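Local coordinates for protein peptidyl tryptophan dihydroxylase (Pseudomonas putida, PDB 7CTQ) that hydroxylates a peptide-bound tryptophan twice with the help of FAD, a step essential for building the tryptophylquinone cofactor of quinohemoprotein amine dehydrogenase, at residues V110-R115 / I125-D129; R7-A13 / Y29-S35; W257-G261 / S281-A285; A21-R25 / D101-V107. One frame throughout, in Å; residues are numbered along the deposited sequence.

Contact 1: V110-R115 / I125-D129; sequences VEGRVR and IRLDD. With FAD (flavin-adenine dinucleotide), chain C.
Ile125 meets Val114 branch against branch, its CG2 lying 3.6 Å from Val114 CG1, and the same side chain packs on Val9 and Leu11 of strand 8-11. Next along the strand, Arg126 offers its carbonyl O to the amide of Arg115, N to O 2.6 Å. Its side chain slants across that of Arg115, the two guanidinium planes standing 84° apart: NH1 of Arg126 sits over a face of the Arg115 group, while Arg115 NH2 comes at the edge of the other. Such closeness of like charge probably costs some energy, and Glu116 offers Arg126 no more than a long, weak ion pair. With an alanine in place of Arg126, Glu116 would probably lose that distant partner and the Arg115 guanidinium, no longer flanked, would be freer to turn. Leu127 pairs with Val114 in an antiparallel, non-hydrogen-bonded arrangement, CA to CA 4.3 Å, and its CD2 folds back to within 3.8 Å of Gly112 CA, where a CB would collide. Asp128 N donates to Arg113 O (2.8 Å). Arg113 sets CG anti to the backbone N (chi1 168°) and bends at chi2 and chi3, which brings NE to Asp128 OD1 in an in-plane salt bridge of 2.9 Å. The arrangement is a beta hairpin whose first strand serves the cofactor, Val114 N donating an almost straight hydrogen bond to N1A of the FAD adenine (3.1 Å).

Contact 2: R7-A13 / Y29-S35; sequences RIVVLGA and YAVTVVS. With FAD (flavin-adenine dinucleotide), chain C.
Val10 and Val33 lie side by side and point the same way, CG2 of Val33 resting 3.7 Å from Val10 CB at the middle of a parallel pair of strands. This CG2, anti to the carbonyl carbon and beside the backbone N (chi1 172°), is the branch of Val33 turned to Val10. Around them the backbones bond in the regular parallel pattern: Val10 N reaches Thr32 O at 2.8 Å, and Val10 O receives Val34 N at 2.7 Å. On the other face, Val9 CG1 touches Val34 CG2 (3.9 Å). Where the chain leaves the first strand, Gly12 takes a backbone shape suited to glycine, and its CA comes 3.4 Å from FAD O4B; a CB would crowd that ribose oxygen. Beyond it the CB atoms of Ala13 and Ser35 meet at 3.5 Å. At the far end Ile8 CD1 presses on Tyr29 CD1 (3.5 Å), a ring whose hydroxyl is held by Asn290. This is the opening beta-alpha-beta unit of a Rossmann-type FAD fold, consistent with a GxGxxG turn beginning at Gly12. Helix 15-27 covers the face of Val31 and Val33 through Ala21, whereas on the opposite face Leu127 of strand 123-127 packs against Val34 and Leu138 of strand 137-140 against Leu11.

Contact 3: W257-G261 / S281-A285; sequences WIRVG and SALQA
Val260 points its side chain at Ala282 and Ala285, joining the end of a strand in the Rossmann-type, FAD-binding sheet to the bend between two helices. Along most of its length the approach is apolar. Val260 CG1 lies beside the backbone N (chi1 -65°), and this branch meets Ala285 CB at 3.5 Å; the CB of the valine itself faces Ala282 CB at 4.2 Å. Ile258 comes to the same alanine from two residues earlier, its extended chain carrying CD1 to 4.1 Å from Ala285 CB. One methyl is therefore touched by Ile258 of the strand and Val260 just after it, which point to the same side. The two alanines are the ends of a type I turn, closed by Ala285 N bonding Ala282 O at 3.1 Å; Gln284, inside the turn, is the N-cap of helix 285-294. Thr20 and Ala16 of helix 15-27 pack on Val260, and Thr20 reaches Ala282 and Ala285 as well, so the seam is buried. After Val260 comes Gly261, a pocket residue that touches FAD and has a positive phi favourable to glycine. Here the contact turns polar. Ser281 carries its hydroxyl between backbone N and carbonyl carbon (chi1 72°), and OG, also bonded to Ser278 O, accepts Gly261 N at 2.8 Å with a bent angle of 132° at the hydrogen.

Contact 4: A21-R25 / D101-V107; sequences AIGLR and DLQRAGV
Ala21, Ile22 and Arg25 pack one side of helix 15-27, the helix of the Rossmann-type beta-alpha-beta unit, against the last turn of helix 91-104 and the residues that follow it. The contact is apolar at one end and polar at the other. Leu102 CD2 wedges against both Ala21 CB (3.8 Å) and Ile22 CG1 (4.1 Å), the Ile22 and Leu102 side chains meeting aslant, and Ile22 CG1 also lies 4.2 Å from Ala105 CB. Helix 91-104 ends in a Schellman motif, with Gly106 at positive phi and Val107 N bonded back to Leu102 O at 2.9 Å. This turn presents its carbonyls to Arg25. With CG beside the backbone N (chi1 -71°) and further bends at chi2 and chi3, Arg25 runs past Val107, its CG 3.6 Å from Val107 CG2, and reaches the end of the turn. There NE lies 2.8 Å from Ala105 O, the bond nearly straight at 174° and within the guanidinium plane, while NH1 is taken up by Tyr29 O. A leucine in place of Arg25 would remove the donors, and is likely to leave Ala105 O without this bond and the end of the helix less firmly tied to helix 15-27. A CB on Gly106 would clash with NH2 of the arginine, and Gly106 O lies over a face of the guanidinium, 3.2 Å from NE but at too poor an angle for a hydrogen bond.

From the N terminus, contact 2 closes the first loop, bringing strand 31-35 beside strand 8-11 around helix 15-27. Contact 4 starts on that helix, inside the loop of contact 2, and ends at 101-107, so the two cross; Val107 packs on Val31 and Val33, tying helix 91-104 to the same sheet. The chain passes from contact 4 into contact 1, a short hairpin loop whose strand 108-119 extends the sheet beyond strand 31-35 through probable bonds from Val110 to Val33 and Gly112 to Ser35. Contact 3 follows last, in series, joining the strand at the sheet's other edge to the bend between helices 274-282 and 285-294. Contacts 1, 2 and 3 include residues of the FAD pocket.

Contact 1: V110-R115 / I125-D129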
# COMPACT_ATOMS: atom_id res chain seq x y z
N VAL A 110 -23.09 4.57 -0.90
CA VAL A 110 -23.68 5.80 -1.41
C VAL A 110 -22.76 6.32 -2.51
O VAL A 110 -21.69 6.85 -2.22
CB VAL A 110 -23.88 6.84 -0.31
CG1 VAL A 110 -24.31 8.18 -0.89
CG2 VAL A 110 -24.87 6.33 0.74
N GLU A 111 -23.16 6.16 -3.77
CA GLU A 111 -22.38 6.72 -4.86
C GLU A 111 -22.40 8.24 -4.77
O GLU A 111 -23.36 8.84 -4.27
CB GLU A 111 -22.89 6.23 -6.22
CG GLU A 111 -21.85 6.28 -7.35
CD GLU A 111 -21.66 7.66 -7.97
OE1 GLU A 111 -20.77 7.79 -8.84
OE2 GLU A 111 -22.43 8.59 -7.64
N GLY A 112 -21.32 8.86 -5.21
CA GLY A 112 -21.23 10.31 -5.27
C GLY A 112 -19.84 10.84 -4.98
O GLY A 112 -19.08 10.27 -4.20
N ARG A 113 -19.50 11.95 -5.62
CA ARG A 113 -18.24 12.63 -5.33
C ARG A 113 -18.40 13.49 -4.08
O ARG A 113 -19.39 14.21 -3.93
CB ARG A 113 -17.80 13.50 -6.51
CG ARG A 113 -16.66 14.44 -6.15
CD ARG A 113 -15.72 14.67 -7.32
NE ARG A 113 -16.25 15.67 -8.24
CZ ARG A 113 -15.65 16.05 -9.36
NH1 ARG A 113 -16.21 16.98 -10.13
NH2 ARG A 113 -14.48 15.52 -9.71
N VAL A 114 -17.42 13.41 -3.18
CA VAL A 114 -17.43 14.23 -1.98
C VAL A 114 -16.97 15.63 -2.34
O VAL A 114 -15.92 15.82 -2.97
CB VAL A 114 -16.54 13.62 -0.89
CG1 VAL A 114 -16.66 14.43 0.40
CG2 VAL A 114 -16.91 12.16 -0.64
N ARG A 115 -17.77 16.63 -1.94
CA ARG A 115 -17.43 18.03 -2.18
C ARG A 115 -16.47 18.55 -1.13
O ARG A 115 -15.44 19.16 -1.45
CB ARG A 115 -18.71 18.88 -2.16
CG ARG A 115 -19.29 19.17 -3.52
CD ARG A 115 -20.01 20.51 -3.58
NE ARG A 115 -19.29 21.56 -2.86
CZ ARG A 115 -19.82 22.32 -1.92
NH1 ARG A 115 -21.09 22.17 -1.57
NH2 ARG A 115 -19.08 23.25 -1.32
N ILE A 125 -20.01 15.58 5.83
CA ILE A 125 -19.57 15.14 4.51
C ILE A 125 -20.57 15.64 3.48
O ILE A 125 -21.67 15.09 3.36
CB ILE A 125 -19.42 13.62 4.43
CG1 ILE A 125 -18.94 13.07 5.78
CG2 ILE A 125 -18.48 13.23 3.30
CD1 ILE A 125 -18.72 11.60 5.77
N ARG A 126 -20.17 16.65 2.73
CA ARG A 126 -21.03 17.30 1.76
C ARG A 126 -20.67 16.77 0.37
O ARG A 126 -19.51 16.82 -0.03
CB ARG A 126 -20.87 18.82 1.87
CG ARG A 126 -21.34 19.33 3.24
CD ARG A 126 -20.72 20.66 3.66
NE ARG A 126 -21.45 21.80 3.10
CZ ARG A 126 -21.09 22.44 2.00
NH1 ARG A 126 -20.00 22.07 1.34
NH2 ARG A 126 -21.82 23.46 1.55
N LEU A 127 -21.67 16.23 -0.33
CA LEU A 127 -21.49 15.59 -1.63
C LEU A 127 -21.85 16.56 -2.75
O LEU A 127 -22.54 17.56 -2.54
CB LEU A 127 -22.35 14.33 -1.73
CG LEU A 127 -21.65 12.99 -1.48
CD1 LEU A 127 -21.36 12.79 0.01
CD2 LEU A 127 -22.50 11.85 -2.03
N ASP A 128 -21.38 16.23 -3.96
CA ASP A 128 -21.59 17.10 -5.12
C ASP A 128 -23.07 17.33 -5.41
O ASP A 128 -23.45 18.41 -5.86
CB ASP A 128 -20.89 16.51 -6.34
CG ASP A 128 -19.68 17.31 -6.76
OD1 ASP A 128 -18.86 16.77 -7.54
OD2 ASP A 128 -19.55 18.48 -6.35
N ASP A 129 -23.91 16.32 -5.17
CA ASP A 129 -25.35 16.44 -5.42
C ASP A 129 -26.09 17.16 -4.30
O ASP A 129 -27.33 17.14 -4.28
CB ASP A 129 -25.96 15.05 -5.64
CG ASP A 129 -25.70 14.08 -4.50
OD1 ASP A 129 -25.68 14.50 -3.32
OD2 ASP A 129 -25.52 12.88 -4.78
PA FAD C . -7.78 3.90 -4.69
O1A FAD C . -7.68 2.54 -5.25
O2A FAD C . -7.21 4.98 -5.61
O5B FAD C . -9.26 4.16 -4.26
C5B FAD C . -9.77 5.49 -4.06
C4B FAD C . -11.23 5.45 -4.42
O4B FAD C . -11.85 6.69 -4.02
C3B FAD C . -11.55 5.27 -5.90
O3B FAD C . -12.68 4.41 -6.06
C2B FAD C . -11.82 6.70 -6.38
O2B FAD C . -12.73 6.77 -7.47
C1B FAD C . -12.47 7.29 -5.13
N9A FAD C . -12.41 8.74 -4.98
C8A FAD C . -11.39 9.60 -5.29
N7A FAD C . -11.64 10.86 -5.02
C5A FAD C . -12.93 10.83 -4.54
C6A FAD C . -13.81 11.84 -4.09
N6A FAD C . -13.49 13.14 -4.06
N1A FAD C . -15.04 11.47 -3.66
C2A FAD C . -15.37 10.18 -3.68
N3A FAD C . -14.63 9.14 -4.09
C4A FAD C . -13.42 9.53 -4.50
N1 FAD C . -0.82 -1.33 -7.76
C2 FAD C . -0.71 -2.63 -8.15
O2 FAD C . -1.03 -3.56 -7.40
N3 FAD C . -0.25 -2.94 -9.41
C4 FAD C . 0.14 -2.03 -10.37
O4 FAD C . 0.53 -2.43 -11.47
C4X FAD C . 0.03 -0.65 -9.96
N5 FAD C . 0.38 0.28 -10.81
C5X FAD C . 0.27 1.60 -10.42
C6 FAD C . 0.66 2.60 -11.31
C7 FAD C . 0.58 3.94 -10.95
C7M FAD C . 1.00 5.00 -11.94
C8 FAD C . 0.12 4.30 -9.68
C8M FAD C . 0.02 5.74 -9.26
C9 FAD C . -0.26 3.30 -8.78
C9A FAD C . -0.18 1.96 -9.14
N10 FAD C . -0.57 0.93 -8.26
C10 FAD C . -0.46 -0.39 -8.63
C1' FAD C . -1.02 1.25 -6.90
C2' FAD C . -2.52 1.12 -6.68
O2' FAD C . -3.25 1.82 -7.68
C3' FAD C . -2.85 1.69 -5.30
O3' FAD C . -1.91 1.15 -4.38
C4' FAD C . -4.25 1.39 -4.78
O4' FAD C . -5.23 1.54 -5.82
C5' FAD C . -4.58 2.28 -3.61
O5' FAD C . -5.82 1.83 -3.04
P FAD C . -6.76 2.82 -2.28
O1P FAD C . -5.95 3.40 -1.11
O2P FAD C . -8.06 2.17 -1.95
O3P FAD C . -6.97 4.00 -3.33

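Contact 2: R7-A13 / Y29-S35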
# COMPACT_ATOMS: atom_id res chain seq x y z
N ARG A 7 -21.87 6.50 14.02
CA ARG A 7 -22.03 6.60 12.57
C ARG A 7 -20.64 6.61 11.92
O ARG A 7 -19.93 7.62 11.99
CB ARG A 7 -22.80 7.87 12.21
CG ARG A 7 -24.30 7.67 12.07
CD ARG A 7 -24.91 8.69 11.11
NE ARG A 7 -24.31 8.64 9.78
CZ ARG A 7 -24.93 8.21 8.68
NH1 ARG A 7 -26.19 7.78 8.76
NH2 ARG A 7 -24.31 8.21 7.51
N ILE A 8 -20.26 5.50 11.29
CA ILE A 8 -18.96 5.40 10.63
C ILE A 8 -19.16 5.55 9.14
O ILE A 8 -19.86 4.74 8.51
CB ILE A 8 -18.26 4.07 10.95
CG1 ILE A 8 -18.03 3.91 12.46
CG2 ILE A 8 -16.94 4.01 10.18
CD1 ILE A 8 -17.70 2.49 12.88
N VAL A 9 -18.51 6.55 8.54
CA VAL A 9 -18.56 6.76 7.10
C VAL A 9 -17.15 6.65 6.54
O VAL A 9 -16.23 7.30 7.04
CB VAL A 9 -19.19 8.11 6.73
CG1 VAL A 9 -19.25 8.25 5.22
CG2 VAL A 9 -20.57 8.27 7.38
N VAL A 10 -17.00 5.83 5.50
CA VAL A 10 -15.75 5.65 4.77
C VAL A 10 -15.86 6.40 3.44
O VAL A 10 -16.82 6.19 2.69
CB VAL A 10 -15.46 4.16 4.52
CG1 VAL A 10 -14.22 3.99 3.63
CG2 VAL A 10 -15.31 3.39 5.85
N LEU A 11 -14.87 7.25 3.15
CA LEU A 11 -14.80 7.96 1.88
C LEU A 11 -13.86 7.24 0.93
O LEU A 11 -12.65 7.16 1.20
CB LEU A 11 -14.33 9.40 2.07
CG LEU A 11 -14.89 10.15 3.26
CD1 LEU A 11 -14.34 11.57 3.32
CD2 LEU A 11 -16.42 10.16 3.21
N GLY A 12 -14.40 6.72 -0.17
CA GLY A 12 -13.59 6.04 -1.16
C GLY A 12 -13.72 4.53 -1.09
O GLY A 12 -13.64 3.94 0.00
N ALA A 13 -13.92 3.89 -2.24
CA ALA A 13 -14.18 2.46 -2.27
C ALA A 13 -13.15 1.74 -3.12
O ALA A 13 -13.50 0.87 -3.93
CB ALA A 13 -15.59 2.17 -2.78
N TYR A 29 -19.74 -3.45 13.43
CA TYR A 29 -20.07 -2.05 13.22
C TYR A 29 -20.94 -1.88 11.98
O TYR A 29 -20.70 -2.52 10.96
CB TYR A 29 -18.80 -1.20 13.06
CG TYR A 29 -18.10 -0.94 14.36
CD1 TYR A 29 -18.58 0.01 15.25
CD2 TYR A 29 -16.97 -1.65 14.71
CE1 TYR A 29 -17.94 0.26 16.45
CE2 TYR A 29 -16.33 -1.42 15.90
CZ TYR A 29 -16.81 -0.46 16.76
OH TYR A 29 -16.15 -0.24 17.95
N ALA A 30 -21.93 -1.00 12.09
CA ALA A 30 -22.63 -0.50 10.91
C ALA A 30 -21.72 0.47 10.17
O ALA A 30 -21.08 1.32 10.80
CB ALA A 30 -23.93 0.19 11.32
N VAL A 31 -21.64 0.33 8.85
CA VAL A 31 -20.67 1.07 8.05
C VAL A 31 -21.32 1.55 6.76
O VAL A 31 -22.03 0.79 6.10
CB VAL A 31 -19.44 0.21 7.71
CG1 VAL A 31 -18.43 1.00 6.88
CG2 VAL A 31 -18.80 -0.36 8.97
N THR A 32 -21.05 2.80 6.39
CA THR A 32 -21.47 3.37 5.11
C THR A 32 -20.23 3.84 4.35
O THR A 32 -19.36 4.49 4.92
CB THR A 32 -22.43 4.55 5.32
OG1 THR A 32 -23.64 4.09 5.94
CG2 THR A 32 -22.76 5.23 3.99
N VAL A 33 -20.17 3.51 3.06
CA VAL A 33 -19.07 3.93 2.20
C VAL A 33 -19.61 4.88 1.15
O VAL A 33 -20.66 4.63 0.56
CB VAL A 33 -18.37 2.72 1.55
CG1 VAL A 33 -17.36 3.17 0.51
CG2 VAL A 33 -17.69 1.86 2.60
N VAL A 34 -18.89 5.98 0.93
CA VAL A 34 -19.18 6.94 -0.14
C VAL A 34 -18.02 6.91 -1.11
O VAL A 34 -16.86 6.96 -0.69
CB VAL A 34 -19.38 8.36 0.41
CG1 VAL A 34 -19.80 9.31 -0.71
CG2 VAL A 34 -20.40 8.36 1.53
N SER A 35 -18.32 6.86 -2.41
CA SER A 35 -17.26 6.84 -3.40
C SER A 35 -17.85 7.12 -4.78
O SER A 35 -19.05 6.97 -5.00
CB SER A 35 -16.51 5.50 -3.41
OG SER A 35 -15.71 5.37 -4.58
PA FAD C . -7.78 3.90 -4.69
O1A FAD C . -7.68 2.54 -5.25
O2A FAD C . -7.21 4.98 -5.61
O5B FAD C . -9.26 4.16 -4.26
C5B FAD C . -9.77 5.49 -4.06
C4B FAD C . -11.23 5.45 -4.42
O4B FAD C . -11.85 6.69 -4.02
C3B FAD C . -11.55 5.27 -5.90
O3B FAD C . -12.68 4.41 -6.06
C2B FAD C . -11.82 6.70 -6.38
O2B FAD C . -12.73 6.77 -7.47
C1B FAD C . -12.47 7.29 -5.13
N9A FAD C . -12.41 8.74 -4.98
C8A FAD C . -11.39 9.60 -5.29
N7A FAD C . -11.64 10.86 -5.02
C5A FAD C . -12.93 10.83 -4.54
C6A FAD C . -13.81 11.84 -4.09
N6A FAD C . -13.49 13.14 -4.06
N1A FAD C . -15.04 11.47 -3.66
C2A FAD C . -15.37 10.18 -3.68
N3A FAD C . -14.63 9.14 -4.09
C4A FAD C . -13.42 9.53 -4.50
N1 FAD C . -0.82 -1.33 -7.76
C2 FAD C . -0.71 -2.63 -8.15
O2 FAD C . -1.03 -3.56 -7.40
N3 FAD C . -0.25 -2.94 -9.41
C4 FAD C . 0.14 -2.03 -10.37
O4 FAD C . 0.53 -2.43 -11.47
C4X FAD C . 0.03 -0.65 -9.96
N5 FAD C . 0.38 0.28 -10.81
C5X FAD C . 0.27 1.60 -10.42
C6 FAD C . 0.66 2.60 -11.31
C7 FAD C . 0.58 3.94 -10.95
C7M FAD C . 1.00 5.00 -11.94
C8 FAD C . 0.12 4.30 -9.68
C8M FAD C . 0.02 5.74 -9.26
C9 FAD C . -0.26 3.30 -8.78
C9A FAD C . -0.18 1.96 -9.14
N10 FAD C . -0.57 0.93 -8.26
C10 FAD C . -0.46 -0.39 -8.63
C1' FAD C . -1.02 1.25 -6.90
C2' FAD C . -2.52 1.12 -6.68
O2' FAD C . -3.25 1.82 -7.68
C3' FAD C . -2.85 1.69 -5.30
O3' FAD C . -1.91 1.15 -4.38
C4' FAD C . -4.25 1.39 -4.78
O4' FAD C . -5.23 1.54 -5.82
C5' FAD C . -4.58 2.28 -3.61
O5' FAD C . -5.82 1.83 -3.04
P FAD C . -6.76 2.82 -2.28
O1P FAD C . -5.95 3.40 -1.11
O2P FAD C . -8.06 2.17 -1.95
O3P FAD C . -6.97 4.00 -3.33

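Contact 3: W257-G261 / S281-A285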
# COMPACT_ATOMS: atom_id res chain seq x y z
N TRP A 257 -10.96 10.12 13.22
CA TRP A 257 -10.73 9.87 11.81
C TRP A 257 -9.46 9.06 11.63
O TRP A 257 -8.62 8.97 12.53
CB TRP A 257 -10.66 11.18 11.00
CG TRP A 257 -9.51 12.08 11.34
CD1 TRP A 257 -9.51 13.07 12.29
CD2 TRP A 257 -8.21 12.10 10.74
NE1 TRP A 257 -8.28 13.70 12.31
CE2 TRP A 257 -7.47 13.12 11.37
CE3 TRP A 257 -7.60 11.35 9.73
CZ2 TRP A 257 -6.15 13.41 11.03
CZ3 TRP A 257 -6.28 11.64 9.40
CH2 TRP A 257 -5.58 12.65 10.04
N ILE A 258 -9.32 8.48 10.45
CA ILE A 258 -8.14 7.70 10.13
C ILE A 258 -7.97 7.74 8.62
O ILE A 258 -8.95 7.76 7.87
CB ILE A 258 -8.27 6.25 10.68
CG1 ILE A 258 -6.90 5.56 10.70
CG2 ILE A 258 -9.29 5.40 9.88
CD1 ILE A 258 -6.97 4.19 11.31
N ARG A 259 -6.72 7.79 8.18
CA ARG A 259 -6.38 7.58 6.78
C ARG A 259 -5.87 6.16 6.57
O ARG A 259 -5.10 5.64 7.38
CB ARG A 259 -5.33 8.59 6.32
CG ARG A 259 -5.91 9.93 5.90
CD ARG A 259 -4.89 11.04 5.90
NE ARG A 259 -4.31 11.25 4.58
CZ ARG A 259 -4.58 12.30 3.81
NH1 ARG A 259 -5.42 13.23 4.22
NH2 ARG A 259 -4.00 12.41 2.62
N VAL A 260 -6.30 5.55 5.46
CA VAL A 260 -5.86 4.21 5.08
C VAL A 260 -5.47 4.22 3.62
O VAL A 260 -5.85 5.11 2.85
CB VAL A 260 -6.93 3.13 5.34
CG1 VAL A 260 -7.20 3.00 6.83
CG2 VAL A 260 -8.22 3.44 4.57
N GLY A 261 -4.68 3.21 3.24
CA GLY A 261 -4.32 3.08 1.84
C GLY A 261 -3.37 4.17 1.37
O GLY A 261 -2.55 4.70 2.13
N SER A 281 -1.83 -1.45 4.76
CA SER A 281 -2.03 -0.25 5.56
C SER A 281 -3.39 -0.25 6.23
O SER A 281 -3.57 0.39 7.27
CB SER A 281 -1.84 0.99 4.69
OG SER A 281 -2.94 1.15 3.81
N ALA A 282 -4.37 -0.97 5.65
CA ALA A 282 -5.71 -1.03 6.21
C ALA A 282 -5.94 -2.23 7.10
O ALA A 282 -6.97 -2.30 7.78
CB ALA A 282 -6.75 -1.04 5.07
N LEU A 283 -4.98 -3.17 7.14
CA LEU A 283 -5.20 -4.45 7.81
C LEU A 283 -5.57 -4.26 9.27
O LEU A 283 -6.50 -4.91 9.77
CB LEU A 283 -3.95 -5.32 7.68
CG LEU A 283 -4.02 -6.71 8.34
CD1 LEU A 283 -4.93 -7.65 7.55
CD2 LEU A 283 -2.63 -7.33 8.55
N GLN A 284 -4.87 -3.39 9.98
CA GLN A 284 -5.17 -3.17 11.39
C GLN A 284 -5.86 -1.84 11.65
O GLN A 284 -6.01 -1.43 12.80
CB GLN A 284 -3.89 -3.33 12.22
CG GLN A 284 -3.41 -4.79 12.14
CD GLN A 284 -2.01 -5.04 12.67
OE1 GLN A 284 -1.33 -4.13 13.14
NE2 GLN A 284 -1.57 -6.29 12.60
N ALA A 285 -6.33 -1.17 10.59
CA ALA A 285 -7.18 0.00 10.79
C ALA A 285 -8.44 -0.32 11.59
O ALA A 285 -8.77 0.45 12.51
CB ALA A 285 -7.52 0.62 9.42

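Contact 4: A21-R25 / D101-V107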
# COMPACT_ATOMS: atom_id res chain seq x y z
N ALA A 21 -13.85 -1.17 5.64
CA ALA A 21 -15.29 -1.32 5.83
C ALA A 21 -15.66 -2.74 6.25
O ALA A 21 -16.41 -2.95 7.22
CB ALA A 21 -16.02 -0.94 4.54
N ILE A 22 -15.14 -3.74 5.53
CA ILE A 22 -15.49 -5.12 5.83
C ILE A 22 -14.93 -5.52 7.19
O ILE A 22 -15.60 -6.22 7.97
CB ILE A 22 -14.99 -6.05 4.72
CG1 ILE A 22 -15.69 -5.68 3.41
CG2 ILE A 22 -15.25 -7.52 5.08
CD1 ILE A 22 -15.31 -6.55 2.25
N GLY A 23 -13.72 -5.05 7.52
CA GLY A 23 -13.18 -5.32 8.83
C GLY A 23 -14.06 -4.78 9.93
O GLY A 23 -14.26 -5.43 10.96
N LEU A 24 -14.61 -3.58 9.73
CA LEU A 24 -15.48 -3.00 10.75
C LEU A 24 -16.77 -3.81 10.90
O LEU A 24 -17.24 -4.04 12.02
CB LEU A 24 -15.77 -1.54 10.42
CG LEU A 24 -14.54 -0.62 10.50
CD1 LEU A 24 -14.79 0.62 9.72
CD2 LEU A 24 -14.25 -0.30 11.94
N ARG A 25 -17.33 -4.25 9.77
CA ARG A 25 -18.47 -5.17 9.79
C ARG A 25 -18.20 -6.40 10.65
O ARG A 25 -19.03 -6.80 11.47
CB ARG A 25 -18.82 -5.60 8.36
CG ARG A 25 -19.44 -4.49 7.54
CD ARG A 25 -20.75 -4.02 8.17
NE ARG A 25 -21.80 -5.02 8.02
CZ ARG A 25 -22.74 -5.27 8.93
NH1 ARG A 25 -22.76 -4.57 10.07
NH2 ARG A 25 -23.65 -6.20 8.69
N ASP A 101 -19.15 -6.65 -3.25
CA ASP A 101 -18.65 -7.28 -2.03
C ASP A 101 -19.00 -6.48 -0.79
O ASP A 101 -19.23 -7.05 0.27
CB ASP A 101 -17.14 -7.48 -2.13
CG ASP A 101 -16.73 -8.22 -3.39
OD1 ASP A 101 -17.20 -7.82 -4.48
OD2 ASP A 101 -15.95 -9.19 -3.29
N LEU A 102 -19.06 -5.15 -0.92
CA LEU A 102 -19.45 -4.33 0.22
C LEU A 102 -20.93 -4.54 0.56
O LEU A 102 -21.28 -4.81 1.72
CB LEU A 102 -19.15 -2.86 -0.08
CG LEU A 102 -17.65 -2.53 -0.13
CD1 LEU A 102 -17.39 -1.21 -0.87
CD2 LEU A 102 -17.04 -2.49 1.27
N GLN A 103 -21.81 -4.45 -0.44
CA GLN A 103 -23.23 -4.68 -0.19
C GLN A 103 -23.47 -6.09 0.30
O GLN A 103 -24.31 -6.32 1.18
CB GLN A 103 -24.05 -4.38 -1.44
CG GLN A 103 -24.58 -2.95 -1.48
CD GLN A 103 -25.22 -2.57 -2.81
OE1 GLN A 103 -24.75 -2.96 -3.87
NE2 GLN A 103 -26.31 -1.80 -2.74
N ARG A 104 -22.71 -7.06 -0.21
CA ARG A 104 -22.80 -8.42 0.31
C ARG A 104 -22.45 -8.47 1.79
O ARG A 104 -23.06 -9.24 2.55
CB ARG A 104 -21.89 -9.34 -0.50
CG ARG A 104 -22.19 -10.83 -0.33
CD ARG A 104 -22.11 -11.57 -1.66
NE ARG A 104 -20.93 -11.21 -2.44
CZ ARG A 104 -20.95 -10.47 -3.54
NH1 ARG A 104 -22.10 -10.01 -4.01
NH2 ARG A 104 -19.82 -10.19 -4.18
N ALA A 105 -21.49 -7.66 2.22
CA ALA A 105 -21.08 -7.65 3.62
C ALA A 105 -21.98 -6.78 4.50
O ALA A 105 -21.71 -6.65 5.70
CB ALA A 105 -19.63 -7.18 3.74
N GLY A 106 -23.02 -6.19 3.94
CA GLY A 106 -23.88 -5.32 4.73
C GLY A 106 -23.38 -3.90 4.86
O GLY A 106 -23.55 -3.28 5.91
N VAL A 107 -22.75 -3.37 3.81
CA VAL A 107 -22.23 -2.01 3.80
C VAL A 107 -23.07 -1.18 2.84
O VAL A 107 -23.25 -1.57 1.68
CB VAL A 107 -20.75 -1.97 3.41
CG1 VAL A 107 -20.26 -0.52 3.31
CG2 VAL A 107 -19.90 -2.77 4.40